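Local structure of beta-glucuronidase (uncultured Clostridium sp., 6U7J) at residues 299-304 / 547-552; 414-419 / 446-451; 464-469 / 503-508. The protein hydrolyses beta-glucuronides as a gut bacterial glycosidase of family 2, and is linked to the reactivation of estrogens from their glucuronide conjugates. One frame throughout, in Å; residues are numbered along the deposited sequence.

Contact 1. Residues 299-304 / 547-552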
loop_
_atom_site.group_PDB
_atom_site.type_symbol
_atom_site.label_atom_id
_atom_site.label_comp_id
_atom_site.label_asym_id
_atom_site.label_seq_id
_atom_site.Cartn_x
_atom_site.Cartn_y
_atom_site.Cartn_z
ATOM N N PHE B 299 27.172 -2.214 -30.395
ATOM C CA PHE B 299 26.527 -2.616 -29.157
ATOM C C PHE B 299 25.834 -1.395 -28.586
ATOM O O PHE B 299 26.433 -0.318 -28.494
ATOM C CB PHE B 299 27.548 -3.186 -28.163
ATOM C CG PHE B 299 26.947 -3.649 -26.873
ATOM C CD1 PHE B 299 26.325 -4.882 -26.786
ATOM C CD2 PHE B 299 26.993 -2.838 -25.743
ATOM C CE1 PHE B 299 25.758 -5.309 -25.584
ATOM C CE2 PHE B 299 26.443 -3.256 -24.547
ATOM C CZ PHE B 299 25.819 -4.500 -24.475
ATOM N N TYR B 300 24.559 -1.549 -28.254
ATOM C CA TYR B 300 23.772 -0.495 -27.629
ATOM C C TYR B 300 23.465 -0.951 -26.206
ATOM O O TYR B 300 22.894 -2.026 -26.007
ATOM C CB TYR B 300 22.502 -0.226 -28.448
ATOM C CG TYR B 300 21.695 0.954 -27.960
ATOM C CD1 TYR B 300 20.675 0.780 -27.028
ATOM C CD2 TYR B 300 21.967 2.243 -28.405
ATOM C CE1 TYR B 300 19.936 1.863 -26.559
ATOM C CE2 TYR B 300 21.234 3.337 -27.934
ATOM C CZ TYR B 300 20.219 3.130 -27.013
ATOM O OH TYR B 300 19.475 4.189 -26.547
ATOM N N PHE B 301 23.916 -0.181 -25.220
ATOM C CA PHE B 301 23.702 -0.539 -23.816
ATOM C C PHE B 301 22.223 -0.370 -23.447
ATOM O O PHE B 301 21.655 0.720 -23.601
ATOM C CB PHE B 301 24.560 0.328 -22.891
ATOM C CG PHE B 301 26.051 0.110 -23.021
ATOM C CD1 PHE B 301 26.759 0.652 -24.079
ATOM C CD2 PHE B 301 26.754 -0.580 -22.039
ATOM C CE1 PHE B 301 28.124 0.473 -24.180
ATOM C CE2 PHE B 301 28.122 -0.746 -22.127
ATOM C CZ PHE B 301 28.806 -0.229 -23.207
ATOM N N LYS B 302 21.608 -1.449 -22.960
ATOM C CA LYS B 302 20.264 -1.425 -22.392
ATOM C C LYS B 302 20.317 -2.057 -21.006
ATOM O O LYS B 302 20.604 -3.255 -20.880
ATOM C CB LYS B 302 19.267 -2.191 -23.275
ATOM C CG LYS B 302 19.209 -1.757 -24.739
ATOM C CD LYS B 302 18.337 -2.720 -25.547
ATOM C CE LYS B 302 18.909 -4.134 -25.495
ATOM N NZ LYS B 302 18.013 -5.119 -26.148
ATOM N N GLY B 303 20.004 -1.275 -19.976
ATOM C CA GLY B 303 20.066 -1.803 -18.627
ATOM C C GLY B 303 19.945 -0.751 -17.548
ATOM O O GLY B 303 19.181 0.210 -17.692
ATOM N N PHE B 304 20.718 -0.917 -16.472
ATOM C CA PHE B 304 20.571 -0.139 -15.250
ATOM C C PHE B 304 21.910 0.003 -14.559
ATOM O O PHE B 304 22.747 -0.902 -14.602
ATOM C CB PHE B 304 19.644 -0.804 -14.212
ATOM C CG PHE B 304 18.337 -1.276 -14.753
ATOM C CD1 PHE B 304 18.223 -2.536 -15.323
ATOM C CD2 PHE B 304 17.213 -0.473 -14.654
ATOM C CE1 PHE B 304 17.016 -2.979 -15.811
ATOM C CE2 PHE B 304 15.988 -0.903 -15.147
ATOM C CZ PHE B 304 15.887 -2.163 -15.731
ATOM N N GLY B 547 23.792 4.106 -25.577
ATOM C CA GLY B 547 23.181 3.327 -24.518
ATOM C C GLY B 547 22.263 4.153 -23.647
ATOM O O GLY B 547 22.338 5.390 -23.606
ATOM N N GLU B 548 21.397 3.432 -22.932
ATOM C CA GLU B 548 20.470 4.030 -21.981
ATOM C C GLU B 548 20.430 3.154 -20.739
ATOM O O GLU B 548 20.171 1.948 -20.820
ATOM C CB GLU B 548 19.061 4.186 -22.591
ATOM C CG GLU B 548 18.342 2.873 -22.910
ATOM C CD GLU B 548 17.181 3.055 -23.895
ATOM O OE1 GLU B 548 17.392 3.709 -24.944
ATOM O OE2 GLU B 548 16.066 2.548 -23.620
ATOM N N HIS B 549 20.696 3.753 -19.588
ATOM C CA HIS B 549 20.634 3.030 -18.325
ATOM C C HIS B 549 19.635 3.766 -17.455
ATOM O O HIS B 549 19.868 4.921 -17.075
ATOM C CB HIS B 549 22.008 2.926 -17.654
ATOM C CG HIS B 549 22.787 1.708 -18.061
ATOM N ND1 HIS B 549 23.899 1.272 -17.373
ATOM C CD2 HIS B 549 22.618 0.841 -19.090
ATOM C CE1 HIS B 549 24.373 0.181 -17.951
ATOM N NE2 HIS B 549 23.614 -0.102 -18.996
ATOM N N ILE B 550 18.496 3.120 -17.203
ATOM C CA ILE B 550 17.489 3.677 -16.313
ATOM C C ILE B 550 18.039 3.640 -14.895
ATOM O O ILE B 550 18.747 2.696 -14.522
ATOM C CB ILE B 550 16.183 2.876 -16.437
ATOM C CG1 ILE B 550 15.549 3.101 -17.813
ATOM C CG2 ILE B 550 15.190 3.276 -15.350
ATOM C CD1 ILE B 550 14.500 2.067 -18.165
ATOM N N TRP B 551 17.770 4.672 -14.106
ATOM C CA TRP B 551 18.307 4.662 -12.759
ATOM C C TRP B 551 17.356 3.975 -11.800
ATOM O O TRP B 551 16.157 4.285 -11.743
ATOM C CB TRP B 551 18.649 6.029 -12.196
ATOM C CG TRP B 551 19.114 5.875 -10.742
ATOM C CD1 TRP B 551 18.524 6.404 -9.629
ATOM C CD2 TRP B 551 20.231 5.094 -10.264
ATOM N NE1 TRP B 551 19.219 6.033 -8.496
ATOM C CE2 TRP B 551 20.273 5.238 -8.856
ATOM C CE3 TRP B 551 21.220 4.325 -10.893
ATOM C CZ2 TRP B 551 21.255 4.634 -8.066
ATOM C CZ3 TRP B 551 22.206 3.714 -10.103
ATOM C CH2 TRP B 551 22.213 3.874 -8.707
ATOM N N ALA B 552 17.957 3.083 -11.019
ATOM C CA ALA B 552 17.389 2.187 -10.045
ATOM C C ALA B 552 16.757 1.032 -10.798
ATOM O O ALA B 552 15.654 1.127 -11.355
ATOM C CB ALA B 552 16.449 2.917 -9.105
#

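Contact 2. Residues 414-419 / 446-451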
loop_
_atom_site.group_PDB
_atom_site.type_symbol
_atom_site.label_atom_id
_atom_site.label_comp_id
_atom_site.label_asym_id
_atom_site.label_seq_id
_atom_site.Cartn_x
_atom_site.Cartn_y
_atom_site.Cartn_z
ATOM N N ILE B 414 35.491 5.869 -13.634
ATOM C CA ILE B 414 36.448 6.263 -12.607
ATOM C C ILE B 414 35.845 7.181 -11.566
ATOM O O ILE B 414 36.525 7.491 -10.570
ATOM C CB ILE B 414 37.684 6.942 -13.231
ATOM C CG1 ILE B 414 37.259 8.219 -13.943
ATOM C CG2 ILE B 414 38.386 5.976 -14.187
ATOM C CD1 ILE B 414 38.404 9.166 -14.226
ATOM N N THR B 415 34.605 7.637 -11.766
ATOM C CA THR B 415 33.955 8.576 -10.869
ATOM C C THR B 415 32.482 8.689 -11.243
ATOM O O THR B 415 32.096 8.515 -12.407
ATOM C CB THR B 415 34.629 9.958 -10.915
ATOM O OG1 THR B 415 34.087 10.799 -9.898
ATOM C CG2 THR B 415 34.431 10.627 -12.267
ATOM N N ASN B 416 31.661 8.969 -10.242
ATOM C CA ASN B 416 30.247 9.231 -10.456
ATOM C C ASN B 416 29.935 10.628 -9.949
ATOM O O ASN B 416 30.090 10.905 -8.752
ATOM C CB ASN B 416 29.367 8.181 -9.768
ATOM C CG ASN B 416 27.893 8.463 -9.948
ATOM O OD1 ASN B 416 27.299 8.117 -10.974
ATOM N ND2 ASN B 416 27.295 9.099 -8.955
ATOM N N GLU B 417 29.554 11.513 -10.868
ATOM C CA GLU B 417 29.042 12.838 -10.547
ATOM C C GLU B 417 29.988 13.696 -9.669
ATOM O O GLU B 417 29.604 14.210 -8.663
ATOM C CB GLU B 417 27.687 12.726 -9.857
ATOM C CG GLU B 417 26.576 12.121 -10.734
ATOM C CD GLU B 417 25.165 12.314 -10.139
ATOM O OE1 GLU B 417 25.033 12.562 -8.922
ATOM O OE2 GLU B 417 24.184 12.211 -10.897
ATOM N N PRO B 418 31.248 13.849 -10.107
ATOM C CA PRO B 418 32.122 14.794 -9.404
ATOM C C PRO B 418 31.737 16.215 -9.774
ATOM O O PRO B 418 31.124 16.471 -10.808
ATOM C CB PRO B 418 33.519 14.443 -9.939
ATOM C CG PRO B 418 33.243 14.043 -11.362
ATOM C CD PRO B 418 31.883 13.340 -11.338
ATOM N N HIS B 419 32.110 17.155 -8.905
ATOM C CA HIS B 419 31.846 18.567 -9.183
ATOM C C HIS B 419 32.899 19.062 -10.174
ATOM O O HIS B 419 33.817 19.818 -9.849
ATOM C CB HIS B 419 31.847 19.381 -7.899
ATOM C CG HIS B 419 31.221 20.733 -8.052
ATOM N ND1 HIS B 419 31.771 21.878 -7.515
ATOM C CD2 HIS B 419 30.086 21.122 -8.682
ATOM C CE1 HIS B 419 31.003 22.913 -7.809
ATOM N NE2 HIS B 419 29.977 22.481 -8.518
ATOM N N THR B 446 35.611 6.029 -18.690
ATOM C CA THR B 446 34.563 7.046 -18.588
ATOM C C THR B 446 34.368 7.469 -17.134
ATOM O O THR B 446 35.051 6.999 -16.218
ATOM C CB THR B 446 33.233 6.559 -19.180
ATOM O OG1 THR B 446 32.299 7.644 -19.220
ATOM C CG2 THR B 446 32.633 5.444 -18.338
ATOM N N GLY B 447 33.443 8.406 -16.955
ATOM C CA GLY B 447 32.944 8.854 -15.665
ATOM C C GLY B 447 31.650 9.587 -15.951
ATOM O O GLY B 447 31.458 10.104 -17.054
ATOM N N THR B 448 30.745 9.605 -14.975
ATOM C CA THR B 448 29.422 10.144 -15.236
ATOM C C THR B 448 29.324 11.596 -14.790
ATOM O O THR B 448 29.898 12.003 -13.778
ATOM C CB THR B 448 28.318 9.332 -14.550
ATOM O OG1 THR B 448 28.381 9.537 -13.129
ATOM C CG2 THR B 448 28.463 7.861 -14.881
ATOM N N MET B 449 28.546 12.360 -15.550
ATOM C CA MET B 449 28.405 13.796 -15.383
ATOM C C MET B 449 27.079 14.140 -14.736
ATOM O O MET B 449 26.040 13.559 -15.071
ATOM C CB MET B 449 28.461 14.507 -16.740
ATOM C CG MET B 449 29.787 14.408 -17.459
ATOM S SD MET B 449 30.970 15.472 -16.651
ATOM C CE MET B 449 31.960 14.237 -15.804
ATOM N N ASN B 450 27.106 15.136 -13.859
ATOM C CA ASN B 450 25.882 15.832 -13.497
ATOM C C ASN B 450 25.941 17.344 -13.689
ATOM O O ASN B 450 24.880 17.948 -13.845
ATOM C CB ASN B 450 25.491 15.523 -12.044
ATOM C CG ASN B 450 26.223 16.382 -11.066
ATOM O OD1 ASN B 450 27.434 16.249 -10.905
ATOM N ND2 ASN B 450 25.511 17.295 -10.420
ATOM N N VAL B 451 27.128 17.973 -13.708
ATOM C CA VAL B 451 27.240 19.425 -13.893
ATOM C C VAL B 451 26.807 19.789 -15.309
ATOM O O VAL B 451 26.721 18.919 -16.181
ATOM C CB VAL B 451 28.670 19.939 -13.637
ATOM C CG1 VAL B 451 29.170 19.575 -12.237
ATOM C CG2 VAL B 451 29.619 19.416 -14.708
HETATM O O HOH W 1 29.853 16.168 -13.072
#

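Contact 3. Residues 464-469 / 503-508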
loop_
_atom_site.group_PDB
_atom_site.type_symbol
_atom_site.label_atom_id
_atom_site.label_comp_id
_atom_site.label_asym_id
_atom_site.label_seq_id
_atom_site.Cartn_x
_atom_site.Cartn_y
_atom_site.Cartn_z
ATOM N N VAL B 464 34.115 7.585 -23.640
ATOM C CA VAL B 464 32.666 7.703 -23.763
ATOM C C VAL B 464 32.211 8.777 -22.797
ATOM O O VAL B 464 32.745 8.887 -21.687
ATOM C CB VAL B 464 31.957 6.360 -23.469
ATOM C CG1 VAL B 464 30.431 6.537 -23.436
ATOM C CG2 VAL B 464 32.347 5.320 -24.499
ATOM N N VAL B 465 31.250 9.593 -23.221
ATOM C CA VAL B 465 30.644 10.590 -22.337
ATOM C C VAL B 465 29.380 9.999 -21.729
ATOM O O VAL B 465 28.507 9.485 -22.451
ATOM C CB VAL B 465 30.345 11.893 -23.099
ATOM C CG1 VAL B 465 29.525 12.845 -22.222
ATOM C CG2 VAL B 465 31.631 12.551 -23.540
ATOM N N CYS B 466 29.279 10.077 -20.405
ATOM C CA CYS B 466 28.190 9.475 -19.638
ATOM C C CYS B 466 27.521 10.586 -18.838
ATOM O O CYS B 466 28.197 11.280 -18.068
ATOM C CB CYS B 466 28.741 8.389 -18.712
ATOM S SG CYS B 466 29.240 6.882 -19.568
ATOM N N ILE B 467 26.216 10.772 -19.017
ATOM C CA ILE B 467 25.508 11.851 -18.338
ATOM C C ILE B 467 24.345 11.289 -17.527
ATOM O O ILE B 467 23.637 10.373 -17.966
ATOM C CB ILE B 467 25.019 12.940 -19.323
ATOM C CG1 ILE B 467 23.903 12.411 -20.237
ATOM C CG2 ILE B 467 26.191 13.455 -20.154
ATOM C CD1 ILE B 467 23.300 13.468 -21.136
ATOM N N ASN B 468 24.177 11.839 -16.325
ATOM C CA ASN B 468 23.059 11.541 -15.440
ATOM C C ASN B 468 22.066 12.694 -15.550
ATOM O O ASN B 468 22.384 13.829 -15.178
ATOM C CB ASN B 468 23.530 11.378 -13.994
ATOM C CG ASN B 468 24.367 10.117 -13.779
ATOM O OD1 ASN B 468 24.519 9.289 -14.680
ATOM N ND2 ASN B 468 24.905 9.964 -12.570
ATOM N N ARG B 469 20.872 12.410 -16.056
ATOM C CA ARG B 469 19.951 13.472 -16.428
ATOM C C ARG B 469 18.552 13.090 -15.994
ATOM O O ARG B 469 18.077 12.001 -16.328
ATOM C CB ARG B 469 19.989 13.728 -17.941
ATOM C CG ARG B 469 21.158 14.617 -18.376
ATOM C CD ARG B 469 21.064 15.953 -17.685
ATOM N NE ARG B 469 22.175 16.856 -17.954
ATOM C CZ ARG B 469 23.153 17.102 -17.087
ATOM N NH1 ARG B 469 23.168 16.483 -15.908
ATOM N NH2 ARG B 469 24.114 17.975 -17.387
ATOM N N ILE B 503 26.286 7.880 -23.499
ATOM C CA ILE B 503 25.371 7.019 -22.763
ATOM C C ILE B 503 24.643 7.888 -21.747
ATOM O O ILE B 503 25.268 8.710 -21.063
ATOM C CB ILE B 503 26.118 5.874 -22.056
ATOM C CG1 ILE B 503 26.892 5.016 -23.052
ATOM C CG2 ILE B 503 25.155 4.998 -21.263
ATOM C CD1 ILE B 503 27.762 4.001 -22.364
ATOM N N VAL B 504 23.325 7.735 -21.663
ATOM C CA VAL B 504 22.561 8.324 -20.565
ATOM C C VAL B 504 22.606 7.291 -19.446
ATOM O O VAL B 504 21.890 6.283 -19.472
ATOM C CB VAL B 504 21.128 8.685 -20.966
ATOM C CG1 VAL B 504 20.393 9.319 -19.765
ATOM C CG2 VAL B 504 21.115 9.661 -22.157
ATOM N N THR B 505 23.503 7.506 -18.490
ATOM C CA THR B 505 23.772 6.482 -17.488
ATOM C C THR B 505 22.738 6.466 -16.368
ATOM O O THR B 505 22.696 5.491 -15.607
ATOM C CB THR B 505 25.186 6.665 -16.908
ATOM O OG1 THR B 505 25.486 8.062 -16.778
ATOM C CG2 THR B 505 26.252 5.996 -17.811
ATOM N N GLU B 506 21.897 7.496 -16.268
ATOM C CA GLU B 506 20.863 7.585 -15.242
ATOM C C GLU B 506 19.744 8.483 -15.752
ATOM O O GLU B 506 20.009 9.552 -16.317
ATOM C CB GLU B 506 21.399 8.157 -13.911
ATOM C CG GLU B 506 22.350 7.249 -13.120
ATOM C CD GLU B 506 22.738 7.827 -11.760
ATOM O OE1 GLU B 506 21.988 8.675 -11.236
ATOM O OE2 GLU B 506 23.803 7.446 -11.209
ATOM N N TYR B 507 18.502 8.051 -15.533
ATOM C CA TYR B 507 17.300 8.863 -15.700
ATOM C C TYR B 507 16.118 8.083 -15.131
ATOM O O TYR B 507 16.126 6.851 -15.140
ATOM C CB TYR B 507 17.065 9.219 -17.178
ATOM C CG TYR B 507 16.756 8.059 -18.112
ATOM C CD1 TYR B 507 17.694 7.070 -18.383
ATOM C CD2 TYR B 507 15.525 7.992 -18.775
ATOM C CE1 TYR B 507 17.403 6.023 -19.262
ATOM C CE2 TYR B 507 15.224 6.959 -19.650
ATOM C CZ TYR B 507 16.165 5.985 -19.903
ATOM O OH TYR B 507 15.863 4.960 -20.776
ATOM N N GLY B 508 15.110 8.792 -14.632
ATOM C CA GLY B 508 13.980 8.089 -14.035
ATOM C C GLY B 508 13.235 8.967 -13.037
ATOM O O GLY B 508 13.379 10.188 -13.032
#

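Contact 1. Residues 299-304 / 547-552
Tyr300 and Glu548 make the side-chain hydrogen bond of this contact, the phenol OH of Tyr300 giving its proton to Glu548 OE1 at 2.7 Å. OE1 lies at the edge of the Tyr300 ring and is met on its anti side, somewhat out of the carboxylate plane; ring and carboxylate stand 74° apart. With CG anti to the backbone N (chi1 -174°), the Tyr300 ring is laid over Gly547 and its OH carried to Glu548. Both carboxylate oxygens have further partners: OE1 a salt bridge with Arg589, OE2 the indole N-H of Trp590.

Backbone bonds join the strands in parallel register. Glu548 N reaches Phe301 O at 2.8 Å and Ile550 N reaches Gly303 O at 3.0 Å; between them the bond from Gly303 N to Glu548 O is weak, at 3.3 Å.

Two glycines admit flat groups. Gly547 CA sits 3.9 Å from the centroid of the Tyr300 ring as a CH-pi contact, and with no side chain it also lets its CA come within 4.0 Å of Phe301 CA. Beside Gly303 the chain is equally slim, and the face of the His549 imidazole packs on it, with Phe304 N 3.6 Å above the ring plane, over its centre. The ring's NE2 is hydrogen-bonded to Ser336.

Apolar packing comes from Phe304 and Ile550, which lie side by side pointing the same way, CD2 of Phe304 3.9 Å from CB of Ile550. Trp590 meets both residues.

Here the first and eighth strands of the TIM barrel close the ring. The chemistry is divided between its two sides: Glu548, Phe304 and Ile550 face the surrounding helices, where a buried carboxylate is paired with a cation and neutral donors, while Phe301 and His549 face the interior. The multiple partners of Glu548 would be expected to stabilise its negative charge.

Contact 2. Residues 414-419 / 446-451
Glu417 lies across Asn450 at about a right angle and passes Thr448, following directly on the last residue of strand 409-416. Its CB lies 3.7 Å from Asn450 OD1. CG comes next, 3.8 Å from Asn450 CB and with Thr448 OG1 a little farther off on the strand. CG points away from the carbonyl carbon of Glu417 (chi1 -64°) and the chain is extended beyond it, carrying the carboxylate past Asn450 CB, which is 3.7 Å from OE2. At the tip OE2 is hydrogen-bonded to Asn468 ND2.

Thr448 uses its hydroxyl to tie the side chain of one residue to the backbone of the next. OG1 donates to Asn416 OD1 at 2.8 Å, approaching from above the amide plane, and accepts a weak bond from Glu417 N. That N-H also bonds to Thr448 O at 3.0 Å. Asn416 OD1 takes a second donor, Arg338. Farther along, a water bridges the diverging chains, giving a proton to Pro418 O at 2.6 Å and accepting one from Asn450 N at 3.0 Å.

The Asn-Glu-Pro sequence at the end of the fourth barrel strand is where relatives in family 2 carry the acid/base glutamate, so Glu417 is consistent with that role. Strands 409-416 and 445-449 are joined through helix 424-439 in a beta-alpha-beta crossover. Ile414, Thr415 and Pro418 rest on that helix, while Asn416 and Thr448 face the barrel interior, next to strands 465-468 and 502-506.

Contact 3. Residues 464-469 / 503-508
A beta-alpha-beta crossover of the TIM barrel, from its sixth strand to its seventh, brings Asn468 against Thr505 and Glu506. Regular parallel pairing comes first: Ile503 N to Val465 O at 2.9 Å, then Ile467 N to Ile503 O. A beta bulge follows, the register slipping by one residue so that Asn468 pairs with Glu506 instead of Thr505.

At the bulge Thr505 points toward the neighbouring strand. Its OG1, set between the backbone N and carbonyl carbon (chi1 37°), donates to Asn468 OD1 at 2.6 Å, nearly along the C=O axis, while CG2 lies 3.6 Å from Cys466 SG. Threonine suits the place because its methyl packs on Cys466 while its hydroxyl bonds the amide. With its oxygen held, the Asn468 amide stacks on the Glu506 carboxylate, the planes 25° apart and CG of Asn468 3.5 Å from CD of Glu506. The carboxylate is held from elsewhere too, OE1 by Tyr470 and OE2 in a salt bridge with Arg338. Glu506 ends the strand on which family 2 relatives carry the nucleophile, and is consistent with that role.

Beyond the bulge an almost straight bond (176°) joins Arg469 N to Glu506 O at 3.0 Å. The Arg469 guanidinium folds back, NH1 to its neighbour's carbonyl, Asn468 O, at 2.9 Å, and NE forms a salt bridge with Asp490.

On the outer side of the barrel wall, Ile467 leans on helix 480-498, and Val504 and Tyr507 on helix 525-540; Cys466 and Asn468 face inward against strand 445-449.

All three contacts are buried parallel strand pairings in the wall of one TIM barrel. Contacts 2 and 3 are each local beta-alpha-beta units, whereas contact 1 joins strands more than 240 residues apart to complete the ring. Contact 3 is the common neighbour: Met449 N bonds Cys466 O on the side of contact 2, and His549 N bonds Val504 O on the side of contact 1. The centres of contacts 1 and 2 lie about 16 Å apart without touching. In contact 1 the buried carboxylate, with its salt bridge, faces the helices, while contacts 2 and 3 turn theirs to the interior, at the strand ends that form the putative active site.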